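Aclacinomycin oxidoreductase (AknOx) (Streptomyces galilaeus, PDB 2IPI) oxidises the terminal sugar of aclacinomycin N and then of aclacinomycin A in two successive oxygen-dependent steps, using a bicovalently attached FAD. Local coordinates at residues R51-R55 and F91-D96; Q80-S86 and V100-M106. One frame throughout, in Å; residues are numbered along the deposited sequence.

Overall arrangement
Both contacts lie within the PCMH-type FAD-binding domain, their centres about 11 Å apart on the same side of the chain's centre. Their segments alternate along the chain: 51-55, 80-86, 91-96, 100-106. Contact 2 pairs strands 82-85 and 102-105 in a four-stranded mixed sheet, while contact 1 lays the loop leading to strand 58-61 of that sheet against the connection between the paired strands. A salt bridge from Arg85 NH2 to Asp96 OD2, 2.9 Å long, ties the two together, and Val95 packs on Val84. Contact 2 holds the ADP end of FAD; contact 1 reaches through Phe91 toward the flavin and the bound aclacinomycin.

Contact 1 (R51-R55 and F91-D96); sequences RFRGR and FEGFVD. With AKY (methyl (2S,4R)-2-ethyl-2,5,7-trihydroxy-6,11-dioxo-4-{[2,3,6-trideoxy-4-O-{2,6-dideoxy-4-O-[(2S,6S)-6-methyl-5-oxotetrahydro-2h -pyran-2-yl]-alpha-D-lyxo-hexopyranosyl}-3-(dimethylamino)-D-ribo-hexopyranosyl]oxy}-1,2,3,4,6,11-hexahydrotetracene-1-c arboxylate), chain E.
Phe52 turns its ring toward segment 91-96 with CG opposite its own carbonyl carbon (chi1 -38°), while Asp96, with CG beside its backbone N (chi1 -65°), brings its carboxylate up to the backbone of Phe52 and Gly54. The Phe52 ring is sandwiched. On one face, Glu92 O stands 3.3 Å above the plane of the Phe52 ring, over its centre; on the other, CB of Arg51 sits toward the rim. Phe52 CZ in turn lies 3.6 Å above the plane of the Arg51 guanidinium, over its centre. Gly93 CA comes in obliquely, 3.6 Å from Phe52 CD1, so the glycine backbone packs directly against the ring. The Glu92 chain swings back to put OE2 3.7 Å from Phe52 CZ, its carboxylate turned 53° from the ring; OE1 of the same group is gripped by Lys362 and the backbone N of Val472.

Segment 91-96 belongs to the loop between parallel strands 82-85 and 102-105 of the PCMH-type FAD-binding domain, folded into a short 3-10 turn at 94-95, where Asp96 N bonds to Gly93 O. Two waters join Asp96 to the other segment. One lies between Phe52 O and Asp96 OD2, within hydrogen-bonding distance of both. The other accepts from Arg53 NH1 and reaches Asp96 OD1 by a weak bond. A salt bridge from Arg85 also holds OD2, which would probably keep Asp96 charged. At the far end of this segment, Phe91 points away from segment 51-55 and presents its edge to the bound aclacinomycin, with CE2 3.6 Å from AKY O12; Trp423 meets the ring of Phe91, and Tyr469, an active-site proton acceptor, stands close by.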
loop_
_atom_site.group_PDB
_atom_site.type_symbol
_atom_site.label_atom_id
_atom_site.label_comp_id
_atom_site.label_asym_id
_atom_site.label_seq_id
_atom_site.Cartn_x
_atom_site.Cartn_y
_atom_site.Cartn_z
ATOM N N ARG A 51 10.696 15.327 -2.899
ATOM C CA ARG A 51 11.195 15.840 -1.642
ATOM C C ARG A 51 12.520 15.191 -1.240
ATOM O O ARG A 51 13.349 15.852 -0.619
ATOM C CB ARG A 51 10.212 15.618 -0.484
ATOM C CG ARG A 51 9.045 16.582 -0.466
ATOM C CD ARG A 51 8.039 16.298 0.612
ATOM N NE ARG A 51 8.545 16.461 1.987
ATOM C CZ ARG A 51 8.143 15.670 2.973
ATOM N NH1 ARG A 51 7.249 14.705 2.761
ATOM N NH2 ARG A 51 8.598 15.813 4.215
ATOM N N PHE A 52 12.719 13.920 -1.567
ATOM C CA PHE A 52 13.928 13.235 -1.096
ATOM C C PHE A 52 14.743 12.675 -2.260
ATOM O O PHE A 52 14.238 11.903 -3.085
ATOM C CB PHE A 52 13.598 12.110 -0.127
ATOM C CG PHE A 52 12.477 12.330 0.863
ATOM C CD1 PHE A 52 11.181 12.033 0.497
ATOM C CD2 PHE A 52 12.704 12.823 2.143
ATOM C CE1 PHE A 52 10.135 12.212 1.387
ATOM C CE2 PHE A 52 11.661 13.018 3.030
ATOM C CZ PHE A 52 10.370 12.720 2.650
ATOM N N ARG A 53 16.016 13.070 -2.306
ATOM C CA ARG A 53 16.925 12.650 -3.372
ATOM C C ARG A 53 18.240 12.128 -2.803
ATOM O O ARG A 53 18.885 12.795 -1.999
ATOM C CB ARG A 53 17.104 13.817 -4.358
ATOM C CG ARG A 53 15.770 14.125 -5.062
ATOM C CD ARG A 53 15.596 13.248 -6.282
ATOM N NE ARG A 53 14.424 13.490 -7.089
ATOM C CZ ARG A 53 13.351 12.743 -7.284
ATOM N NH1 ARG A 53 13.200 11.564 -6.697
ATOM N NH2 ARG A 53 12.367 13.160 -8.083
ATOM N N GLY A 54 18.606 10.914 -3.210
ATOM C CA GLY A 54 19.680 10.118 -2.635
ATOM C C GLY A 54 21.053 10.682 -2.877
ATOM O O GLY A 54 21.242 11.496 -3.785
ATOM N N ARG A 55 22.067 10.358 -2.112
ATOM C CA ARG A 55 23.427 10.716 -2.498
ATOM C C ARG A 55 24.417 9.627 -2.100
ATOM O O ARG A 55 25.366 9.898 -1.387
ATOM C CB ARG A 55 23.829 12.051 -1.867
ATOM N N PHE A 91 6.548 6.511 0.139
ATOM C CA PHE A 91 6.042 7.877 0.394
ATOM C C PHE A 91 6.997 8.725 1.221
ATOM O O PHE A 91 6.989 9.952 1.140
ATOM C CB PHE A 91 4.693 7.818 1.126
ATOM C CG PHE A 91 3.532 7.400 0.233
ATOM C CD1 PHE A 91 2.640 6.431 0.646
ATOM C CD2 PHE A 91 3.379 8.019 -0.997
ATOM C CE1 PHE A 91 1.587 6.056 -0.171
ATOM C CE2 PHE A 91 2.340 7.640 -1.829
ATOM C CZ PHE A 91 1.449 6.668 -1.399
ATOM N N GLU A 92 7.834 8.085 2.047
ATOM C CA GLU A 92 8.736 8.838 2.922
ATOM C C GLU A 92 10.165 8.859 2.402
ATOM O O GLU A 92 11.102 9.354 3.021
ATOM C CB GLU A 92 8.667 8.256 4.335
ATOM C CG GLU A 92 7.419 8.694 5.086
ATOM C CD GLU A 92 7.614 10.081 5.707
ATOM O OE1 GLU A 92 6.966 10.360 6.730
ATOM O OE2 GLU A 92 8.391 10.871 5.133
ATOM N N GLY A 93 10.366 8.321 1.188
ATOM C CA GLY A 93 11.650 8.421 0.529
ATOM C C GLY A 93 12.836 7.941 1.348
ATOM O O GLY A 93 13.926 8.479 1.211
ATOM N N PHE A 94 12.608 6.960 2.189
ATOM C CA PHE A 94 13.575 6.270 3.026
ATOM C C PHE A 94 14.829 5.850 2.269
ATOM O O PHE A 94 15.929 5.968 2.814
ATOM C CB PHE A 94 12.923 5.034 3.631
ATOM C CG PHE A 94 11.872 5.253 4.687
ATOM C CD1 PHE A 94 10.932 4.280 4.952
ATOM C CD2 PHE A 94 11.827 6.407 5.446
ATOM C CE1 PHE A 94 9.979 4.441 5.941
ATOM C CE2 PHE A 94 10.877 6.602 6.424
ATOM C CZ PHE A 94 9.949 5.612 6.685
ATOM N N VAL A 95 14.682 5.338 1.051
ATOM C CA VAL A 95 15.800 4.848 0.251
ATOM C C VAL A 95 16.770 5.963 -0.096
ATOM O O VAL A 95 17.981 5.751 -0.225
ATOM C CB VAL A 95 15.262 4.151 -1.028
ATOM C CG1 VAL A 95 16.376 3.851 -2.024
ATOM C CG2 VAL A 95 14.512 2.894 -0.624
ATOM N N ASP A 96 16.256 7.173 -0.245
ATOM C CA ASP A 96 16.991 8.373 -0.583
ATOM C C ASP A 96 17.489 9.167 0.636
ATOM O O ASP A 96 17.856 10.326 0.442
ATOM C CB ASP A 96 16.094 9.321 -1.406
ATOM C CG ASP A 96 15.684 8.770 -2.761
ATOM O OD1 ASP A 96 16.612 8.572 -3.578
ATOM O OD2 ASP A 96 14.483 8.521 -3.001
HETATM O O15 AKY E . -3.933 3.175 -1.147
HETATM C C42 AKY E . -3.610 4.009 -2.012
HETATM C C40 AKY E . -4.540 4.140 -3.244
HETATM C C38 AKY E . -4.184 5.218 -4.185
HETATM C C39 AKY E . -2.530 5.146 -1.793
HETATM C C41 AKY E . -2.158 5.912 -0.757
HETATM O O14 AKY E . -2.070 5.758 -2.976
HETATM C C37 AKY E . -3.141 6.206 -3.796
HETATM O O13 AKY E . -2.704 6.875 -4.951
HETATM C C35 AKY E . -2.463 8.244 -4.807
HETATM C C34 AKY E . -3.543 9.109 -5.464
HETATM C C36 AKY E . -4.829 8.485 -5.454
HETATM O O11 AKY E . -3.207 9.581 -6.879
HETATM C C33 AKY E . -1.054 8.620 -5.230
HETATM O O12 AKY E . 0.088 7.855 -4.585
HETATM C C32 AKY E . -0.917 8.859 -6.600
HETATM C C31 AKY E . -1.733 9.924 -7.028
HETATM O O7 AKY E . -3.183 16.091 -8.456
HETATM C C7 AKY E . -2.426 16.686 -9.511
HETATM C C8 AKY E . -2.886 16.154 -10.812
HETATM C C9 AKY E . -4.132 16.873 -11.262
HETATM O O9 AKY E . -5.008 16.845 -10.188
HETATM C C13 AKY E . -4.642 16.216 -12.494
HETATM C C14 AKY E . -4.966 14.786 -12.058
HETATM C C20 AKY E . -2.656 18.160 -9.401
HETATM C C19 AKY E . -3.347 18.922 -10.345
HETATM C C10 AKY E . -3.737 18.249 -11.638
HETATM C C11 AKY E . -3.467 20.304 -10.193
HETATM C C18 AKY E . -2.884 20.948 -9.103
HETATM C C17 AKY E . -2.181 20.200 -8.149
HETATM C C6 AKY E . -2.090 18.823 -8.312
HETATM O O6 AKY E . -1.416 18.074 -7.415
HETATM C C12 AKY E . -2.968 22.355 -8.997
HETATM O O3 AKY E . -3.600 23.042 -9.829
HETATM C C15 AKY E . -2.311 23.005 -7.923
HETATM C C1 AKY E . -2.334 24.397 -7.856
HETATM C C2 AKY E . -1.662 25.093 -6.850
HETATM C C3 AKY E . -0.968 24.353 -5.893
HETATM C C16 AKY E . -1.597 22.255 -6.962
HETATM C C5 AKY E . -1.531 20.849 -7.073
HETATM O O5 AKY E . -0.885 20.107 -6.307
HETATM C C4 AKY E . -0.936 22.962 -5.947
HETATM O O4 AKY E . -0.227 22.310 -4.989
HETATM O O18 AKY E . -1.477 11.199 -6.419
HETATM C C45 AKY E . -2.388 15.179 -7.685
HETATM C C43 AKY E . -2.496 18.248 -12.526
HETATM O O16 AKY E . -1.360 18.146 -12.049
HETATM O O17 AKY E . -2.609 18.388 -13.879
HETATM C C44 AKY E . -1.886 19.568 -14.254
HETATM O O19 AKY E . -1.720 14.221 -8.468
HETATM C C47 AKY E . -2.611 13.302 -6.009
HETATM N N11 AKY E . -1.924 13.391 -4.707
HETATM C C52 AKY E . -2.612 13.009 -3.522
HETATM C C51 AKY E . -0.518 13.164 -4.676
HETATM C C46 AKY E . -3.289 14.501 -6.659
HETATM C C48 AKY E . -2.160 12.291 -7.064
HETATM C C49 AKY E . -1.203 12.947 -8.044
HETATM C C50 AKY E . 0.308 12.708 -7.936
HETATM O O HOH W 1 12.263 9.978 -3.351
HETATM O O HOH W 2 14.867 9.857 -5.989
#

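Contact 2 (Q80-S86 and V100-M106); sequences QRIAVRS and VRAVIDM. With FAD (flavin-adenine dinucleotide), chain F.
The Gln80 amide and the Arg101 guanidinium are turned 71° apart, and their chains cross at about a right angle, Gln80 CB meeting Arg101 CB at 3.8 Å while the polar ends diverge. Further along, Arg85 CD touches Asp105 OD1 at 3.8 Å, but the guanidinium takes Asp96 as its main partner, whereas Asp105 bonds to Ser107 and Arg46.

Between them runs a parallel beta ladder at the edge of the four-stranded mixed sheet of the PCMH-type FAD-binding domain. Arg81 O opens it by accepting from both Arg101 N and Ala102 N, the first in the carbonyl plane on a lone pair, the second 41° above it. Ala83 N to Ala102 O, Ile104 N to Ala83 O, Arg85 N to Ile104 O and Met106 N to Arg85 O follow. On the face with Ala102, Ile104 sets CG1 between its backbone N and carbonyl carbon (chi1 62°), where CG1 packs 3.6 Å from Val84 CG2. Where the ladder ends, Ser86 OG donates to FAD N7A (2.7 Å), Ser86 N donates to FAD O2A (2.9 Å), and Val84 O accepts a hydrogen bond from FAD O2B (2.8 Å), fixing adenine, phosphate and ribose.

Ile82 and Ala102 pack under helix 65-78, Val84, Ile104 and Met106 meet Ile221 of strand 221-227, and strand 58-61 continues the sheet beyond Val103.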
loop_
_atom_site.group_PDB
_atom_site.type_symbol
_atom_site.label_atom_id
_atom_site.label_comp_id
_atom_site.label_asym_id
_atom_site.label_seq_id
_atom_site.Cartn_x
_atom_site.Cartn_y
_atom_site.Cartn_z
ATOM N N GLN A 80 29.110 0.626 3.570
ATOM C CA GLN A 80 28.081 1.432 2.920
ATOM C C GLN A 80 26.714 1.027 3.429
ATOM O O GLN A 80 26.339 -0.141 3.287
ATOM C CB GLN A 80 28.260 1.228 1.420
ATOM C CG GLN A 80 29.474 2.021 0.907
ATOM C CD GLN A 80 29.887 1.585 -0.485
ATOM O OE1 GLN A 80 29.351 0.599 -0.998
ATOM N NE2 GLN A 80 30.822 2.321 -1.066
ATOM N N ARG A 81 25.986 1.964 4.037
ATOM C CA ARG A 81 24.654 1.629 4.534
ATOM C C ARG A 81 23.728 1.331 3.359
ATOM O O ARG A 81 23.612 2.164 2.461
ATOM C CB ARG A 81 24.042 2.751 5.376
ATOM C CG ARG A 81 22.577 2.473 5.704
ATOM C CD ARG A 81 21.846 3.755 6.052
ATOM N NE ARG A 81 20.589 3.565 6.769
ATOM C CZ ARG A 81 20.061 4.485 7.578
ATOM N NH1 ARG A 81 20.666 5.641 7.771
ATOM N NH2 ARG A 81 18.918 4.259 8.201
ATOM N N ILE A 82 23.095 0.164 3.392
ATOM C CA ILE A 82 22.393 -0.342 2.207
ATOM C C ILE A 82 20.937 0.078 2.115
ATOM O O ILE A 82 20.288 0.151 3.164
ATOM C CB ILE A 82 22.480 -1.887 2.224
ATOM C CG1 ILE A 82 23.887 -2.419 1.941
ATOM C CG2 ILE A 82 21.498 -2.525 1.272
ATOM C CD1 ILE A 82 24.031 -3.900 2.212
ATOM N N ALA A 83 20.432 0.283 0.889
ATOM C CA ALA A 83 18.995 0.467 0.705
ATOM C C ALA A 83 18.556 -0.209 -0.614
ATOM O O ALA A 83 19.378 -0.155 -1.518
ATOM C CB ALA A 83 18.588 1.924 0.698
ATOM N N VAL A 84 17.358 -0.780 -0.627
ATOM C CA VAL A 84 16.862 -1.388 -1.861
ATOM C C VAL A 84 15.733 -0.562 -2.479
ATOM O O VAL A 84 14.805 -0.182 -1.778
ATOM C CB VAL A 84 16.301 -2.801 -1.668
ATOM C CG1 VAL A 84 16.216 -3.503 -3.019
ATOM C CG2 VAL A 84 17.132 -3.550 -0.653
ATOM N N ARG A 85 15.874 -0.370 -3.785
ATOM C CA ARG A 85 14.814 0.238 -4.574
ATOM C C ARG A 85 14.286 -0.803 -5.560
ATOM O O ARG A 85 15.079 -1.392 -6.288
ATOM C CB ARG A 85 15.353 1.473 -5.290
ATOM C CG ARG A 85 14.539 1.909 -6.502
ATOM C CD ARG A 85 14.769 3.362 -6.888
ATOM N NE ARG A 85 14.370 4.274 -5.837
ATOM C CZ ARG A 85 14.974 5.326 -5.338
ATOM N NH1 ARG A 85 16.145 5.765 -5.770
ATOM N NH2 ARG A 85 14.369 5.992 -4.359
ATOM N N SER A 86 12.985 -1.017 -5.604
ATOM C CA SER A 86 12.359 -1.823 -6.651
ATOM C C SER A 86 11.531 -0.888 -7.540
ATOM O O SER A 86 11.879 -0.649 -8.704
ATOM C CB SER A 86 11.494 -2.925 -6.048
ATOM O OG SER A 86 12.294 -3.929 -5.422
ATOM N N VAL A 100 22.312 6.848 3.447
ATOM C CA VAL A 100 22.449 5.677 2.589
ATOM C C VAL A 100 23.650 5.872 1.655
ATOM O O VAL A 100 23.799 6.924 1.023
ATOM C CB VAL A 100 21.226 5.341 1.725
ATOM C CG1 VAL A 100 21.584 4.163 0.815
ATOM C CG2 VAL A 100 19.986 4.967 2.511
ATOM N N ARG A 101 24.509 4.847 1.607
ATOM C CA ARG A 101 25.729 4.895 0.804
ATOM C C ARG A 101 25.711 3.837 -0.298
ATOM O O ARG A 101 26.448 3.952 -1.277
ATOM C CB ARG A 101 26.964 4.743 1.690
ATOM C CG ARG A 101 27.079 5.942 2.637
ATOM C CD ARG A 101 27.267 7.208 1.829
ATOM N NE ARG A 101 27.511 8.390 2.675
ATOM C CZ ARG A 101 26.533 9.298 2.747
ATOM N NH1 ARG A 101 25.430 9.031 2.045
ATOM N NH2 ARG A 101 26.622 10.399 3.462
ATOM N N ALA A 102 24.849 2.851 -0.136
ATOM C CA ALA A 102 24.670 1.804 -1.125
ATOM C C ALA A 102 23.224 1.627 -1.556
ATOM O O ALA A 102 22.345 1.329 -0.724
ATOM C CB ALA A 102 25.209 0.523 -0.491
ATOM N N VAL A 103 22.911 1.744 -2.849
ATOM C CA VAL A 103 21.514 1.472 -3.227
ATOM C C VAL A 103 21.444 0.348 -4.250
ATOM O O VAL A 103 22.049 0.387 -5.324
ATOM C CB VAL A 103 20.811 2.730 -3.779
ATOM C CG1 VAL A 103 21.840 3.633 -4.424
ATOM C CG2 VAL A 103 19.700 2.395 -4.761
ATOM N N ILE A 104 20.718 -0.691 -3.894
ATOM C CA ILE A 104 20.596 -1.816 -4.838
ATOM C C ILE A 104 19.240 -1.701 -5.529
ATOM O O ILE A 104 18.203 -1.771 -4.873
ATOM C CB ILE A 104 20.769 -3.169 -4.143
ATOM C CG1 ILE A 104 19.744 -3.516 -3.073
ATOM C CG2 ILE A 104 22.169 -3.250 -3.512
ATOM C CD1 ILE A 104 20.223 -3.092 -1.698
ATOM N N ASP A 105 19.309 -1.499 -6.824
ATOM C CA ASP A 105 18.182 -1.262 -7.707
ATOM C C ASP A 105 17.830 -2.522 -8.503
ATOM O O ASP A 105 18.670 -3.078 -9.217
ATOM C CB ASP A 105 18.493 -0.134 -8.692
ATOM C CG ASP A 105 17.217 0.365 -9.364
ATOM O OD1 ASP A 105 17.001 1.588 -9.365
ATOM O OD2 ASP A 105 16.431 -0.453 -9.876
ATOM N N MET A 106 16.597 -2.967 -8.325
ATOM C CA MET A 106 16.146 -4.264 -8.815
ATOM C C MET A 106 15.306 -4.137 -10.084
ATOM O O MET A 106 14.718 -5.124 -10.512
ATOM C CB MET A 106 15.312 -4.970 -7.741
ATOM C CG MET A 106 15.808 -4.677 -6.321
ATOM S SD MET A 106 16.779 -6.062 -5.695
ATOM C CE MET A 106 18.373 -5.294 -5.478
HETATM P PA FAD F . 10.309 1.310 -3.087
HETATM O O1A FAD F . 10.624 2.633 -2.715
HETATM O O2A FAD F . 11.310 0.759 -4.001
HETATM O O5B FAD F . 10.151 0.387 -1.824
HETATM C C5B FAD F . 9.388 0.737 -0.741
HETATM C C4B FAD F . 9.897 0.036 0.515
HETATM O O4B FAD F . 10.133 -1.314 0.222
HETATM C C3B FAD F . 11.271 0.584 0.945
HETATM O O3B FAD F . 11.462 0.415 2.302
HETATM C C2B FAD F . 12.247 -0.313 0.204
HETATM O O2B FAD F . 13.533 -0.390 0.759
HETATM C C1B FAD F . 11.482 -1.618 0.256
HETATM N N9A FAD F . 11.892 -2.588 -0.778
HETATM C C8A FAD F . 11.958 -2.378 -2.099
HETATM N N7A FAD F . 12.347 -3.481 -2.722
HETATM C C5A FAD F . 12.560 -4.405 -1.784
HETATM C C6A FAD F . 12.969 -5.730 -1.841
HETATM N N6A FAD F . 13.151 -6.265 -2.987
HETATM N N1A FAD F . 13.077 -6.430 -0.724
HETATM C C2A FAD F . 12.773 -5.856 0.417
HETATM N N3A FAD F . 12.366 -4.604 0.510
HETATM C C4A FAD F . 12.272 -3.875 -0.561
HETATM N N1 FAD F . -0.383 0.622 -1.745
HETATM C C2 FAD F . -1.469 -0.204 -1.571
HETATM O O2 FAD F . -1.537 -1.000 -0.739
HETATM N N3 FAD F . -2.520 -0.070 -2.436
HETATM C C4 FAD F . -2.516 0.855 -3.465
HETATM O O4 FAD F . -3.424 0.862 -4.248
HETATM C C4X FAD F . -1.400 1.675 -3.641
HETATM N N5 FAD F . -1.349 2.623 -4.620
HETATM C C5X FAD F . -0.238 3.373 -4.834
HETATM C C6 FAD F . -0.179 4.270 -5.902
HETATM C C7 FAD F . 0.926 5.055 -6.064
HETATM C C7M FAD F . 0.968 5.907 -7.289
HETATM C C8 FAD F . 2.040 4.902 -5.232
HETATM C C8M FAD F . 3.353 5.545 -5.620
HETATM C C9 FAD F . 1.949 3.993 -4.203
HETATM C C9A FAD F . 0.827 3.243 -3.954
HETATM N N10 FAD F . 0.762 2.355 -2.897
HETATM C C10 FAD F . -0.324 1.542 -2.767
HETATM C "C1'" FAD F . 1.564 2.564 -1.654
HETATM C "C2'" FAD F . 2.939 1.894 -1.626
HETATM O "O2'" FAD F . 4.062 2.699 -1.778
HETATM C "C3'" FAD F . 3.073 0.712 -2.558
HETATM O "O3'" FAD F . 2.089 -0.248 -2.325
HETATM C "C4'" FAD F . 4.559 0.269 -2.395
HETATM O "O4'" FAD F . 5.162 0.642 -1.223
HETATM C "C5'" FAD F . 5.565 0.628 -3.463
HETATM O "O5'" FAD F . 6.752 -0.062 -3.262
HETATM P P FAD F . 7.903 0.232 -4.276
HETATM O O1P FAD F . 8.631 -0.949 -4.571
HETATM O O2P FAD F . 7.332 0.830 -5.404
HETATM O O3P FAD F . 8.828 1.355 -3.655
#